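Local coordinates for protein N-acyl-D-glutamate deacylase (Bordetella bronchiseptica, PDB 3GIP) that probably hydrolyses the amide bond of N-acyl-D-glutamate, releasing D-glutamate, as a zinc-dependent deacylase of the amidohydrolase superfamily, at residues Ile299-Ile304 and Gly315-Asp320. Numbering follows the deposited sequence.
Sequences IDDIRI and GEYLAD
The ring of Tyr317 stands between the side chains of Asp301 and Arg303. Asp301 lies alongside it, with OD1 over one face, displaced toward the rim, and carboxylate and ring planes only 23° apart; the nearest side-chain approach is CG of Asp301 to CE1 of Tyr317, 3.8 Å. At the ring's edge, in its plane, sit the backbone O of Ile302 and OD2 of Asp320. Arg303 comes in obliquely, its guanidinium turned 56° from the ring. The tyrosine hydroxyl lies at the guanidinium edge, where Arg303 NH2 donates to Tyr317 OH over 2.9 Å in a moderately bent bond. The arginine chain leaves with CG anti to the backbone N (chi1 -171°), which runs CG and CD past the carbonyl O of Gly315; the bend at chi3 then turns the guanidinium toward the hydroxyl. Arg303 also has a weak, long ion pair with Asp443.

Between the backbones run three hydrogen bonds: Leu318 N to Ile302 O at 2.8 Å, Ile304 N to Glu316 O at 2.9 Å, and Gly315 N to Ile304 O at 2.7 Å. Arg303 CA also makes a CH...O contact with Glu316 O. On the side away from the tyrosine, Ile302 CD1 packs on Leu318 CD2 at 4.0 Å, and Leu336 of helix 329-336 touches both Ile304 and Leu318. OE1 of Glu316 is taken up by a salt bridge to Arg324.

Arg303 and Tyr317 form a single beta bridge, and Tyr317 occupies the N-cap position of helix 318-325. The chain thus pairs briefly with strand 303-307, an outer strand of a small three-stranded antiparallel sheet, and then turns straight into the helix, within the segment inserted between strands 277-281 and 360-362 of the amidohydrolase TIM barrel.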
loop_
_atom_site.group_PDB
_atom_site.type_symbol
_atom_site.label_atom_id
_atom_site.label_comp_id
_atom_site.label_asym_id
_atom_site.label_seq_id
_atom_site.Cartn_x
_atom_site.Cartn_y
_atom_site.Cartn_z
ATOM N N ILE A 299 -22.560 -6.024 -10.578
ATOM C CA ILE A 299 -21.278 -6.206 -11.250
ATOM C C ILE A 299 -21.169 -7.634 -11.762
ATOM O O ILE A 299 -21.369 -8.584 -11.006
ATOM C CB ILE A 299 -20.088 -5.931 -10.292
ATOM C CG1 ILE A 299 -20.148 -4.489 -9.781
ATOM C CG2 ILE A 299 -18.767 -6.196 -11.008
ATOM C CD1 ILE A 299 -19.038 -4.133 -8.795
ATOM N N ASP A 300 -20.867 -7.786 -13.051
ATOM C CA ASP A 300 -20.714 -9.111 -13.636
ATOM C C ASP A 300 -19.287 -9.613 -13.441
ATOM O O ASP A 300 -18.378 -8.846 -13.112
ATOM C CB ASP A 300 -21.043 -9.099 -15.134
ATOM C CG ASP A 300 -22.533 -8.999 -15.412
ATOM O OD1 ASP A 300 -23.342 -9.377 -14.537
ATOM O OD2 ASP A 300 -22.894 -8.559 -16.524
ATOM N N ASP A 301 -19.106 -10.912 -13.645
ATOM C CA ASP A 301 -17.809 -11.563 -13.514
ATOM C C ASP A 301 -17.135 -11.456 -12.152
ATOM O O ASP A 301 -15.907 -11.438 -12.059
ATOM C CB ASP A 301 -16.852 -11.081 -14.612
ATOM C CG ASP A 301 -17.147 -11.727 -15.961
ATOM O OD1 ASP A 301 -18.079 -12.549 -16.024
ATOM O OD2 ASP A 301 -16.453 -11.419 -16.954
ATOM N N ILE A 302 -17.934 -11.387 -11.091
ATOM C CA ILE A 302 -17.362 -11.356 -9.752
ATOM C C ILE A 302 -16.639 -12.699 -9.646
ATOM O O ILE A 302 -17.245 -13.756 -9.842
ATOM C CB ILE A 302 -18.468 -11.236 -8.677
ATOM C CG1 ILE A 302 -19.061 -9.824 -8.720
ATOM C CG2 ILE A 302 -17.896 -11.533 -7.289
ATOM C CD1 ILE A 302 -20.304 -9.648 -7.847
ATOM N N ARG A 303 -15.340 -12.659 -9.365
ATOM C CA ARG A 303 -14.543 -13.878 -9.287
ATOM C C ARG A 303 -14.007 -14.080 -7.876
ATOM O O ARG A 303 -13.365 -13.201 -7.313
ATOM C CB ARG A 303 -13.389 -13.815 -10.300
ATOM C CG ARG A 303 -12.629 -15.122 -10.440
ATOM C CD ARG A 303 -11.431 -15.002 -11.371
ATOM N NE ARG A 303 -11.789 -15.068 -12.787
ATOM C CZ ARG A 303 -10.897 -14.992 -13.771
ATOM N NH1 ARG A 303 -9.611 -14.845 -13.478
ATOM N NH2 ARG A 303 -11.278 -15.081 -15.041
ATOM N N ILE A 304 -14.273 -15.254 -7.316
ATOM C CA ILE A 304 -13.856 -15.567 -5.954
ATOM C C ILE A 304 -12.343 -15.682 -5.771
ATOM O O ILE A 304 -11.651 -16.304 -6.574
ATOM C CB ILE A 304 -14.543 -16.873 -5.482
ATOM C CG1 ILE A 304 -16.063 -16.748 -5.670
ATOM C CG2 ILE A 304 -14.208 -17.158 -4.023
ATOM C CD1 ILE A 304 -16.688 -15.524 -4.998
ATOM N N GLY A 315 -11.285 -18.793 -7.621
ATOM C CA GLY A 315 -11.027 -18.749 -9.052
ATOM C C GLY A 315 -12.265 -18.851 -9.922
ATOM O O GLY A 315 -12.201 -18.642 -11.138
ATOM N N GLU A 316 -13.399 -19.158 -9.302
ATOM C CA GLU A 316 -14.656 -19.309 -10.031
ATOM C C GLU A 316 -15.516 -18.046 -10.049
ATOM O O GLU A 316 -15.404 -17.191 -9.171
ATOM C CB GLU A 316 -15.460 -20.469 -9.429
ATOM C CG GLU A 316 -14.743 -21.808 -9.531
ATOM C CD GLU A 316 -15.516 -22.967 -8.914
ATOM O OE1 GLU A 316 -16.619 -22.751 -8.374
ATOM O OE2 GLU A 316 -15.006 -24.107 -8.972
ATOM N N TYR A 317 -16.363 -17.935 -11.070
ATOM C CA TYR A 317 -17.273 -16.802 -11.213
ATOM C C TYR A 317 -18.519 -17.041 -10.372
ATOM O O TYR A 317 -19.056 -18.153 -10.350
ATOM C CB TYR A 317 -17.725 -16.638 -12.668
ATOM C CG TYR A 317 -16.672 -16.129 -13.618
ATOM C CD1 TYR A 317 -16.034 -14.910 -13.398
ATOM C CD2 TYR A 317 -16.340 -16.851 -14.766
ATOM C CE1 TYR A 317 -15.089 -14.414 -14.298
ATOM C CE2 TYR A 317 -15.394 -16.365 -15.673
ATOM C CZ TYR A 317 -14.778 -15.149 -15.431
ATOM O OH TYR A 317 -13.846 -14.663 -16.320
ATOM N N LEU A 318 -18.987 -15.992 -9.702
ATOM C CA LEU A 318 -20.183 -16.087 -8.874
ATOM C C LEU A 318 -21.372 -16.610 -9.681
ATOM O O LEU A 318 -22.159 -17.413 -9.184
ATOM C CB LEU A 318 -20.525 -14.718 -8.278
ATOM C CG LEU A 318 -21.783 -14.636 -7.404
ATOM C CD1 LEU A 318 -21.604 -15.516 -6.174
ATOM C CD2 LEU A 318 -22.037 -13.190 -6.999
ATOM N N ALA A 319 -21.508 -16.159 -10.927
ATOM C CA ALA A 319 -22.621 -16.607 -11.759
ATOM C C ALA A 319 -22.562 -18.102 -12.054
ATOM O O ALA A 319 -23.600 -18.760 -12.121
ATOM C CB ALA A 319 -22.660 -15.818 -13.066
ATOM N N ASP A 320 -21.355 -18.639 -12.230
ATOM C CA ASP A 320 -21.195 -20.065 -12.508
ATOM C C ASP A 320 -21.514 -20.879 -11.261
ATOM O O ASP A 320 -22.123 -21.945 -11.344
ATOM C CB ASP A 320 -19.763 -20.388 -12.958
ATOM C CG ASP A 320 -19.450 -19.866 -14.347
ATOM O OD1 ASP A 320 -20.390 -19.484 -15.079
ATOM O OD2 ASP A 320 -18.255 -19.853 -14.712
#